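Local coordinates for beta-ketoacyl-[acyl-carrier-protein] synthase FabY (Pseudomonas aeruginosa, PDB 4CW4) that catalyses the condensation of acetyl-CoA with malonyl-acyl carrier protein to give acetoacetyl-acyl carrier protein, the primer of fatty acid synthesis, at residues Pro74-Ile77 with Glu78-Tyr81; Glu611-Ala614 with Glu615-Thr618. One frame throughout, in Å; residues are numbered along the deposited sequence.

Contact 1. Residues Pro74-Ile77 with Glu78-Tyr81; sequences PEDI and ERRY. With SO4 (sulfate ion), chain B.
The Tyr-81 side chain crosses the helix: its near ring edge meets Ile-77, one turn earlier, and its hydroxyl reaches a sulfate ion. Its CB lies 3.4 Å from Ile-77 O, the same carbonyl oxygen that accepts the Tyr-81 backbone N-H. With CG beside the backbone N (chi1 -59°), one ring edge turns to Ile-77: Tyr-81 CD2 is 3.9 Å from Ile-77 CG2. Arg-80 CG rests above one ring face, near its rim. Further out, CE1 approaches sulfate O3, and Tyr-81 OH donates to sulfate O2 at 2.8 Å.

Arg-80 reaches the same ion with a chain extended from CG to NE. It binds edge-on through two nearly straight bonds: Arg-80 NE donates to sulfate O3 at 3.0 Å and NH2 to sulfate O1 at 3.2 Å. Arg-84 and the backbone N of Glu-67 complete this anion site, and Asp-68 forms a salt bridge with Arg-80. The ion probably comes from the crystallisation liquor.

These residues form the first turns of helix 74-87, with successive i to i+4 backbone bonds. Asp-76 OD2 accepts the Ser-73 N-H, as in one half of a capping box. Arg-79 bends at chi3 (124°), bringing NH1 to 3.0 Å from Asp-76 O, too poorly angled for a hydrogen bond; Asp-76 OD1 is 4.1 Å from Arg-79 NH1 and well out of the guanidinium plane, so no salt bridge forms. On one flank, a water donates to both Glu-75 O and Glu-78 OE1; OE1 also accepts from Gln-44, and OE2 forms a salt bridge with Arg-43, both of helix 40-53.

Contact 2. Residues Glu611-Ala614 with Glu615-Thr618; sequences EVSA and EQVT
Glu-615 folds back over Ala-614 at the tip of a tight beta hairpin. Glu-615 CG stands beside the backbone N and the chain bends at chi2 (76°), which lays the carboxylate along the preceding peptide: Glu-615 CD is 3.5 Å from Ala-614 C, and Glu-615 OE2 is 3.5 Å from the methyl CB of Ala-614. The other oxygen, OE1, is linked to Ser-613 OG through a water, which bonds only weakly to the carboxylate.

Ser-613 OG accepts the backbone N-H groups of both Glu-615 and Gln-616, each at 3.1 Å. The first of these bonds makes an ST turn, and together they hold the chain as it reverses. Ser-613 N returns a bond to Gln-616 O at 2.9 Å.

At the open end, Glu-611 and Thr-618 form an antiparallel hydrogen-bonded pair. Glu-611 N donates to Thr-618 O at 3.0 Å and Thr-618 N to Glu-611 O at 2.9 Å. Their side chains run side by side in the same direction, with OE2 of Glu-611 4.0 Å from CG2 of Thr-618.

On the other face lie Val-612 and Val-617, a non-hydrogen-bonded pair. That face packs on Ala-460 of helix 444-461 and Ala-415 of helix 409-425, both of the second subunit, while strand 616-618 runs between strands 611-612 and 626-627 in a three-stranded antiparallel sheet.

Overall arrangement
Contact 1 comes early in the chain and contact 2 near its end, with the inferred active-site residues of the ketosynthase, Cys-286, His-439 and His-477, lying between them in sequence. Their centres are about 60 Å apart and their nearest atoms about 49 Å, and they share no helix or sheet. Contact 1 opens helix 74-87, packed against helix 40-53 about 30 Å from the centre of the chain. Contact 2 is a hairpin in a small antiparallel sheet, about 38 Å from that centre. Both are peripheral structural elements away from the inferred catalytic residues; contact 2 also meets the second subunit, making it part of the homodimer interface.

Contact 1. Residues Pro74-Ile77 with Glu78-Tyr81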
ATOM      1  N   PRO A  74      12.431  42.222   5.531  1.00 32.18           N
ATOM      2  CA  PRO A  74      12.301  41.030   6.377  1.00 30.77           C
ATOM      3  C   PRO A  74      12.326  41.349   7.886  1.00 29.63           C
ATOM      4  O   PRO A  74      11.622  40.688   8.645  1.00 28.02           O
ATOM      5  CB  PRO A  74      13.507  40.189   5.964  1.00 31.72           C
ATOM      6  CG  PRO A  74      13.723  40.559   4.518  1.00 32.34           C
ATOM      7  CD  PRO A  74      13.374  42.012   4.416  1.00 32.66           C
ATOM      8  N   GLU A  75      13.104  42.345   8.312  1.00 29.63           N
ATOM      9  CA  GLU A  75      13.097  42.757   9.721  1.00 30.14           C
ATOM     10  C   GLU A  75      11.726  43.291  10.130  1.00 28.63           C
ATOM     11  O   GLU A  75      11.237  43.031  11.240  1.00 28.07           O
ATOM     12  CB  GLU A  75      14.130  43.860   9.985  1.00 32.79           C
ATOM     13  CG  GLU A  75      15.561  43.521   9.605  1.00 35.81           C
ATOM     14  CD  GLU A  75      15.976  44.106   8.261  1.00 38.12           C
ATOM     15  OE1 GLU A  75      15.453  43.653   7.214  1.00 39.54           O
ATOM     16  OE2 GLU A  75      16.829  45.015   8.250  1.00 39.13           O
ATOM     17  N   ASP A  76      11.114  44.064   9.237  1.00 28.65           N
ATOM     18  CA  ASP A  76       9.785  44.604   9.490  1.00 27.72           C
ATOM     19  C   ASP A  76       8.764  43.475   9.521  1.00 24.92           C
ATOM     20  O   ASP A  76       7.818  43.514  10.285  1.00 24.24           O
ATOM     21  CB  ASP A  76       9.392  45.620   8.418  1.00 29.54           C
ATOM     22  CG  ASP A  76      10.347  46.812   8.340  1.00 31.69           C
ATOM     23  OD1 ASP A  76      10.938  47.217   9.369  1.00 32.16           O
ATOM     24  OD2 ASP A  76      10.494  47.349   7.229  1.00 32.57           O
ATOM     25  N   ILE A  77       8.960  42.458   8.686  1.00 23.72           N
ATOM     26  CA  ILE A  77       8.020  41.343   8.640  1.00 22.33           C
ATOM     27  C   ILE A  77       8.039  40.583   9.954  1.00 20.59           C
ATOM     28  O   ILE A  77       6.997  40.202  10.461  1.00 20.57           O
ATOM     29  CB  ILE A  77       8.303  40.404   7.460  1.00 22.45           C
ATOM     30  CG1 ILE A  77       7.876  41.107   6.168  1.00 23.43           C
ATOM     31  CG2 ILE A  77       7.564  39.051   7.631  1.00 21.87           C
ATOM     32  CD1 ILE A  77       8.198  40.355   4.899  1.00 23.45           C
ATOM     33  N   GLU A  78       9.220  40.364  10.514  1.00 21.09           N
ATOM     34  CA  GLU A  78       9.313  39.672  11.787  1.00 20.16           C
ATOM     35  C   GLU A  78       8.591  40.450  12.877  1.00 19.09           C
ATOM     36  O   GLU A  78       7.819  39.885  13.627  1.00 18.84           O
ATOM     37  CB  GLU A  78      10.760  39.437  12.187  1.00 20.06           C
ATOM     38  CG  GLU A  78      10.914  38.787  13.541  1.00 20.59           C
ATOM     39  CD  GLU A  78      12.359  38.627  13.947  1.00 21.72           C
ATOM     40  OE1 GLU A  78      13.186  39.522  13.674  1.00 23.27           O
ATOM     41  OE2 GLU A  78      12.665  37.612  14.567  1.00 22.43           O
ATOM     42  N   ARG A  79       8.850  41.754  12.968  1.00 18.75           N
ATOM     43  CA  ARG A  79       8.173  42.576  13.954  1.00 19.69           C
ATOM     44  C   ARG A  79       6.654  42.500  13.791  1.00 18.64           C
ATOM     45  O   ARG A  79       5.921  42.277  14.755  1.00 20.40           O
ATOM     46  CB  ARG A  79       8.640  44.033  13.810  1.00 20.39           C
ATOM     47  CG  ARG A  79       7.706  45.065  14.421  1.00 39.34           C
ATOM     48  CD  ARG A  79       8.031  46.440  13.898  1.00 42.63           C
ATOM     49  NE  ARG A  79       6.850  47.050  13.285  1.00 70.26           N
ATOM     50  CZ  ARG A  79       6.552  47.011  11.987  1.00 59.48           C
ATOM     51  NH1 ARG A  79       7.342  46.381  11.124  1.00 29.04           N
ATOM     52  NH2 ARG A  79       5.451  47.611  11.549  1.00 67.47           N
ATOM     53  N   ARG A  80       6.195  42.686  12.565  1.00 18.52           N
ATOM     54  CA  ARG A  80       4.781  42.864  12.280  1.00 20.29           C
ATOM     55  C   ARG A  80       3.972  41.564  12.237  1.00 20.60           C
ATOM     56  O   ARG A  80       2.809  41.554  12.640  1.00 21.96           O
ATOM     57  CB  ARG A  80       4.645  43.588  10.944  1.00 23.86           C
ATOM     58  CG  ARG A  80       3.264  44.103  10.620  1.00 26.23           C
ATOM     59  CD  ARG A  80       3.373  45.181   9.563  1.00 28.25           C
ATOM     60  NE  ARG A  80       2.072  45.611   9.067  1.00 30.88           N
ATOM     61  CZ  ARG A  80       1.840  46.792   8.500  1.00 32.27           C
ATOM     62  NH1 ARG A  80       2.818  47.683   8.370  1.00 33.04           N
ATOM     63  NH2 ARG A  80       0.620  47.089   8.078  1.00 32.85           N
ATOM     64  N   TYR A  81       4.584  40.488  11.752  1.00 19.10           N
ATOM     65  CA  TYR A  81       3.836  39.268  11.452  1.00 18.05           C
ATOM     66  C   TYR A  81       4.262  38.025  12.233  1.00 16.26           C
ATOM     67  O   TYR A  81       3.582  37.014  12.147  1.00 16.18           O
ATOM     68  CB  TYR A  81       3.918  38.935   9.952  1.00 19.73           C
ATOM     69  CG  TYR A  81       3.387  40.020   9.043  1.00 21.64           C
ATOM     70  CD1 TYR A  81       2.041  40.095   8.734  1.00 22.71           C
ATOM     71  CD2 TYR A  81       4.234  40.969   8.493  1.00 22.74           C
ATOM     72  CE1 TYR A  81       1.548  41.104   7.899  1.00 24.33           C
ATOM     73  CE2 TYR A  81       3.758  41.959   7.669  1.00 24.29           C
ATOM     74  CZ  TYR A  81       2.415  42.028   7.381  1.00 25.04           C
ATOM     75  OH  TYR A  81       1.949  43.020   6.555  1.00 26.55           O
TER
HETATM   76  S   SO4 B1635      -1.288  43.777   7.908  1.00 49.36           S
HETATM   77  O1  SO4 B1635      -1.893  45.104   8.017  1.00 49.34           O
HETATM   78  O2  SO4 B1635      -0.771  43.592   6.553  1.00 49.28           O
HETATM   79  O3  SO4 B1635      -0.195  43.659   8.875  1.00 49.04           O
HETATM   80  O4  SO4 B1635      -2.307  42.762   8.172  1.00 49.28           O
HETATM   81  O   HOH W   1      12.393  42.350  13.549  1.00 30.33           O

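Contact 2. Residues Glu611-Ala614 with Glu615-Thr618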
ATOM      1  N   GLU A 611      11.619   0.665 -29.888  1.00 19.06           N
ATOM      2  CA  GLU A 611      12.346  -0.362 -30.626  1.00 20.04           C
ATOM      3  C   GLU A 611      12.841  -1.411 -29.659  1.00 19.01           C
ATOM      4  O   GLU A 611      13.524  -1.078 -28.698  1.00 20.22           O
ATOM      5  CB  GLU A 611      13.538   0.268 -31.343  1.00 23.49           C
ATOM      6  CG  GLU A 611      13.147   1.352 -32.330  1.00 27.68           C
ATOM      7  CD  GLU A 611      14.345   2.108 -32.851  1.00 32.12           C
ATOM      8  OE1 GLU A 611      15.241   1.450 -33.421  1.00 33.79           O
ATOM      9  OE2 GLU A 611      14.391   3.352 -32.693  1.00 34.32           O
ATOM     10  N   VAL A 612      12.486  -2.667 -29.909  1.00 18.15           N
ATOM     11  CA  VAL A 612      12.912  -3.770 -29.072  1.00 17.04           C
ATOM     12  C   VAL A 612      13.817  -4.682 -29.880  1.00 16.11           C
ATOM     13  O   VAL A 612      13.438  -5.122 -30.952  1.00 16.77           O
ATOM     14  CB  VAL A 612      11.709  -4.595 -28.549  1.00 16.74           C
ATOM     15  CG1 VAL A 612      12.206  -5.716 -27.663  1.00 15.04           C
ATOM     16  CG2 VAL A 612      10.723  -3.706 -27.794  1.00 17.57           C
ATOM     17  N   SER A 613      15.008  -4.957 -29.354  1.00 15.14           N
ATOM     18  CA  SER A 613      15.855  -6.012 -29.888  1.00 14.82           C
ATOM     19  C   SER A 613      16.257  -6.992 -28.790  1.00 15.18           C
ATOM     20  O   SER A 613      15.868  -6.854 -27.638  1.00 15.20           O
ATOM     21  CB  SER A 613      17.124  -5.431 -30.541  1.00 15.88           C
ATOM     22  OG  SER A 613      18.064  -4.997 -29.563  1.00 17.16           O
ATOM     23  N   ALA A 614      17.047  -7.987 -29.159  1.00 15.99           N
ATOM     24  CA  ALA A 614      17.553  -8.955 -28.196  1.00 16.53           C
ATOM     25  C   ALA A 614      18.678  -8.378 -27.334  1.00 16.03           C
ATOM     26  O   ALA A 614      19.110  -9.023 -26.381  1.00 16.36           O
ATOM     27  CB  ALA A 614      18.035 -10.220 -28.909  1.00 17.35           C
ATOM     28  N   GLU A 615      19.141  -7.172 -27.664  1.00 15.66           N
ATOM     29  CA  GLU A 615      20.205  -6.504 -26.905  1.00 17.05           C
ATOM     30  C   GLU A 615      19.758  -5.281 -26.105  1.00 15.93           C
ATOM     31  O   GLU A 615      20.371  -4.962 -25.084  1.00 16.11           O
ATOM     32  CB  GLU A 615      21.339  -6.061 -27.838  1.00 19.39           C
ATOM     33  CG  GLU A 615      22.089  -7.215 -28.490  1.00 23.25           C
ATOM     34  CD  GLU A 615      21.317  -7.854 -29.627  1.00 28.55           C
ATOM     35  OE1 GLU A 615      20.762  -7.105 -30.470  1.00 31.04           O
ATOM     36  OE2 GLU A 615      21.256  -9.104 -29.675  1.00 30.26           O
ATOM     37  N   GLN A 616      18.734  -4.565 -26.570  1.00 15.07           N
ATOM     38  CA  GLN A 616      18.365  -3.301 -25.926  1.00 15.29           C
ATOM     39  C   GLN A 616      16.975  -2.850 -26.375  1.00 14.92           C
ATOM     40  O   GLN A 616      16.416  -3.375 -27.353  1.00 14.91           O
ATOM     41  CB  GLN A 616      19.408  -2.211 -26.234  1.00 16.40           C
ATOM     42  CG  GLN A 616      19.484  -1.812 -27.699  1.00 18.61           C
ATOM     43  CD  GLN A 616      20.526  -0.741 -27.955  1.00 20.92           C
ATOM     44  OE1 GLN A 616      21.606  -0.762 -27.375  1.00 22.39           O
ATOM     45  NE2 GLN A 616      20.198   0.209 -28.815  1.00 22.62           N
ATOM     46  N   VAL A 617      16.428  -1.892 -25.631  1.00 15.77           N
ATOM     47  CA  VAL A 617      15.197  -1.212 -26.000  1.00 15.87           C
ATOM     48  C   VAL A 617      15.509   0.266 -26.135  1.00 15.70           C
ATOM     49  O   VAL A 617      16.152   0.840 -25.261  1.00 17.04           O
ATOM     50  CB  VAL A 617      14.122  -1.373 -24.913  1.00 16.69           C
ATOM     51  CG1 VAL A 617      12.841  -0.652 -25.305  1.00 18.53           C
ATOM     52  CG2 VAL A 617      13.856  -2.834 -24.675  1.00 17.18           C
ATOM     53  N   THR A 618      15.063   0.866 -27.230  1.00 16.47           N
ATOM     54  CA  THR A 618      15.136   2.307 -27.397  1.00 18.56           C
ATOM     55  C   THR A 618      13.756   2.896 -27.145  1.00 17.38           C
ATOM     56  O   THR A 618      12.756   2.484 -27.739  1.00 17.59           O
ATOM     57  CB  THR A 618      15.655   2.714 -28.792  1.00 22.27           C
ATOM     58  OG1 THR A 618      17.017   2.281 -28.945  1.00 24.78           O
ATOM     59  CG2 THR A 618      15.632   4.218 -28.957  1.00 24.05           C
TER
HETATM   60  O   HOH W   2      16.407  -1.771 -29.961  1.00 23.60           O
HETATM   61  O   HOH W   3      20.087  -3.804 -30.946  1.00 26.41           O